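Local coordinates for computational designed protein based on evolution (Synthetic construct, PDB 6JCC), which is a computationally designed helical protein of no established function, built on evolutionary information and belonging by sequence to the caspase recruitment domain family of the death clan, at residues A21-T26 / D76-H81. Numbering follows the deposited sequence.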
ATOM      1  N   ALA A  21      -4.062   9.942  -0.833  1.00 13.63           N
ATOM      2  CA  ALA A  21      -4.831  11.183  -0.997  1.00 14.48           C
ATOM      3  C   ALA A  21      -6.199  11.145  -0.306  1.00 15.51           C
ATOM      4  O   ALA A  21      -6.690  12.176   0.154  1.00 16.21           O
ATOM      5  CB  ALA A  21      -5.006  11.505  -2.474  1.00 14.87           C
ATOM      6  N   ASN A  22      -6.792   9.956  -0.237  1.00 15.48           N
ATOM      7  CA  ASN A  22      -8.123   9.766   0.334  1.00 16.14           C
ATOM      8  C   ASN A  22      -8.169   9.277   1.774  1.00 13.89           C
ATOM      9  O   ASN A  22      -9.117   9.573   2.488  1.00 12.89           O
ATOM     10  CB  ASN A  22      -8.897   8.759  -0.515  1.00 18.42           C
ATOM     11  CG  ASN A  22      -9.254   9.300  -1.886  1.00 21.01           C
ATOM     12  OD1 ASN A  22     -10.030  10.243  -2.004  1.00 21.91           O
ATOM     13  ND2 ASN A  22      -8.699   8.702  -2.927  1.00 22.89           N
ATOM     14  N   LEU A  23      -7.157   8.525   2.187  1.00 12.74           N
ATOM     15  CA  LEU A  23      -7.215   7.729   3.409  1.00 13.10           C
ATOM     16  C   LEU A  23      -5.821   7.589   4.006  1.00 11.72           C
ATOM     17  O   LEU A  23      -4.856   7.346   3.280  1.00 11.44           O
ATOM     18  CB  LEU A  23      -7.774   6.342   3.060  1.00 14.69           C
ATOM     19  CG  LEU A  23      -7.911   5.255   4.129  1.00 15.96           C
ATOM     20  CD1 LEU A  23      -8.933   5.643   5.183  1.00 17.24           C
ATOM     21  CD2 LEU A  23      -8.304   3.937   3.478  1.00 16.43           C
ATOM     22  N   ASP A  24      -5.715   7.737   5.323  1.00 10.42           N
ATOM     23  CA  ASP A  24      -4.458   7.488   6.030  1.00  9.51           C
ATOM     24  C   ASP A  24      -4.117   6.005   5.851  1.00  9.88           C
ATOM     25  O   ASP A  24      -4.859   5.156   6.328  1.00  9.78           O
ATOM     26  CB  ASP A  24      -4.633   7.818   7.517  1.00  8.93           C
ATOM     27  CG  ASP A  24      -3.396   7.517   8.368  1.00  7.36           C
ATOM     28  OD1 ASP A  24      -2.357   7.055   7.859  1.00  8.39           O
ATOM     29  OD2 ASP A  24      -3.486   7.748   9.585  1.00  8.15           O
ATOM     30  N   PRO A  25      -3.000   5.690   5.169  1.00 10.43           N
ATOM     31  CA  PRO A  25      -2.703   4.268   4.928  1.00 10.38           C
ATOM     32  C   PRO A  25      -2.465   3.435   6.196  1.00  9.66           C
ATOM     33  O   PRO A  25      -2.577   2.213   6.142  1.00  9.51           O
ATOM     34  CB  PRO A  25      -1.446   4.307   4.052  1.00 11.69           C
ATOM     35  CG  PRO A  25      -0.817   5.614   4.351  1.00 12.81           C
ATOM     36  CD  PRO A  25      -1.942   6.563   4.625  1.00 11.76           C
ATOM     37  N   THR A  26      -2.156   4.088   7.318  1.00  9.32           N
ATOM     38  CA  THR A  26      -2.148   3.438   8.633  1.00  9.25           C
ATOM     39  C   THR A  26      -3.386   2.561   8.836  1.00  8.82           C
ATOM     40  O   THR A  26      -3.285   1.457   9.364  1.00  8.50           O
ATOM     41  CB  THR A  26      -2.077   4.480   9.770  1.00  9.90           C
ATOM     42  OG1 THR A  26      -0.998   5.389   9.517  1.00 10.11           O
ATOM     43  CG2 THR A  26      -1.859   3.810  11.128  1.00 10.64           C
ATOM     44  N   ASP A  76      -8.744  -6.137   1.742  1.00 10.08           N
ATOM     45  CA  ASP A  76      -9.973  -6.201   2.548  1.00 10.34           C
ATOM     46  C   ASP A  76     -10.210  -4.907   3.329  1.00  9.69           C
ATOM     47  O   ASP A  76     -11.341  -4.436   3.430  1.00  9.74           O
ATOM     48  CB  ASP A  76      -9.928  -7.380   3.533  1.00 11.99           C
ATOM     49  CG  ASP A  76     -10.003  -8.741   2.850  1.00 12.51           C
ATOM     50  OD1 ASP A  76     -10.250  -8.815   1.633  1.00 14.11           O
ATOM     51  OD2 ASP A  76      -9.812  -9.749   3.550  1.00 12.46           O
ATOM     52  N   ALA A  77      -9.139  -4.337   3.875  1.00  9.08           N
ATOM     53  CA  ALA A  77      -9.235  -3.095   4.643  1.00  9.01           C
ATOM     54  C   ALA A  77      -9.675  -1.909   3.784  1.00  8.81           C
ATOM     55  O   ALA A  77     -10.476  -1.090   4.235  1.00  8.78           O
ATOM     56  CB  ALA A  77      -7.916  -2.794   5.326  1.00  9.07           C
ATOM     57  N   LEU A  78      -9.149  -1.817   2.560  1.00  8.87           N
ATOM     58  CA  LEU A  78      -9.611  -0.799   1.604  1.00  9.53           C
ATOM     59  C   LEU A  78     -11.111  -0.911   1.357  1.00  9.62           C
ATOM     60  O   LEU A  78     -11.821   0.096   1.370  1.00  9.83           O
ATOM     61  CB  LEU A  78      -8.864  -0.897   0.269  1.00 10.62           C
ATOM     62  CG  LEU A  78      -7.507  -0.203   0.230  1.00 11.78           C
ATOM     63  CD1 LEU A  78      -6.685  -0.721  -0.940  1.00 12.49           C
ATOM     64  CD2 LEU A  78      -7.665   1.312   0.145  1.00 12.01           C
ATOM     65  N   ARG A  79     -11.584  -2.138   1.146  1.00  9.70           N
ATOM     66  CA  ARG A  79     -13.015  -2.390   0.942  1.00 10.63           C
ATOM     67  C   ARG A  79     -13.823  -2.030   2.182  1.00 10.72           C
ATOM     68  O   ARG A  79     -14.864  -1.386   2.078  1.00 10.74           O
ATOM     69  CB  ARG A  79     -13.270  -3.851   0.577  1.00 11.50           C
ATOM     70  CG  ARG A  79     -12.685  -4.253  -0.761  1.00 12.56           C
ATOM     71  CD  ARG A  79     -13.102  -5.662  -1.143  1.00 13.78           C
ATOM     72  NE  ARG A  79     -12.201  -6.230  -2.145  1.00 14.61           N
ATOM     73  CZ  ARG A  79     -12.167  -5.893  -3.435  1.00 15.52           C
ATOM     74  NH1 ARG A  79     -12.990  -4.968  -3.936  1.00 16.03           N
ATOM     75  NH2 ARG A  79     -11.291  -6.488  -4.242  1.00 15.91           N
ATOM     76  N   ALA A  80     -13.325  -2.426   3.351  1.00 10.62           N
ATOM     77  CA  ALA A  80     -13.994  -2.128   4.620  1.00 10.58           C
ATOM     78  C   ALA A  80     -14.120  -0.628   4.926  1.00 10.39           C
ATOM     79  O   ALA A  80     -15.055  -0.224   5.613  1.00 11.23           O
ATOM     80  CB  ALA A  80     -13.293  -2.844   5.763  1.00 10.99           C
ATOM     81  N   HIS A  81     -13.189   0.182   4.415  1.00 10.21           N
ATOM     82  CA  HIS A  81     -13.229   1.646   4.568  1.00 10.14           C
ATOM     83  C   HIS A  81     -14.015   2.378   3.476  1.00 10.11           C
ATOM     84  O   HIS A  81     -14.173   3.600   3.549  1.00 10.67           O
ATOM     85  CB  HIS A  81     -11.807   2.211   4.654  1.00  9.98           C
ATOM     86  CG  HIS A  81     -11.135   1.933   5.960  1.00  9.84           C
ATOM     87  ND1 HIS A  81     -10.526   0.731   6.243  1.00  9.67           N
ATOM     88  CD2 HIS A  81     -10.988   2.698   7.066  1.00 10.07           C
ATOM     89  CE1 HIS A  81     -10.022   0.772   7.462  1.00 10.04           C
ATOM     90  NE2 HIS A  81     -10.293   1.953   7.986  1.00  9.88           N
TER
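Leu23 forks against His81, the two side chains crossing at about a right angle. Leu23 CD1 lies 4.1 Å from His81 CD2, meeting the ring obliquely. Leu23 CD2 sits 4.1 Å from His81 CB. The same methyl, Leu23 CD2, also reaches Leu78 CD2 at 4.3 Å. Leu23 CG stands anti to the backbone N (chi1 178°), and this carries both methyls across to His81 and Leu78 just where helix 6-22 has ended and the chain turns extended. His81 ND1 donates to Ala77 O over 2.7 Å, nearly straight at 165° and with the oxygen close to the ring plane, which fixes the rotation of the ring. The same carbonyl takes His81 N from its opposite face, so one oxygen holds both backbone and ring. Beyond Leu23, Thr26 N gives Asp24 OD1 the bond of an Asx turn, 3.0 Å, and Thr26 OG1 adds a second to the same oxygen from the same face of the carboxylate. Leu78 is buried, also touching Ile19 and helix 84-93, whereas His81 is exposed. No hydrogen bond joins the segments; this is van der Waals packing of the residue that follows helix 6-22 against Leu78 of helix 68-80 and the neighbouring His81, in an all-helical bundle consistent with the death-fold architecture of caspase recruitment domains.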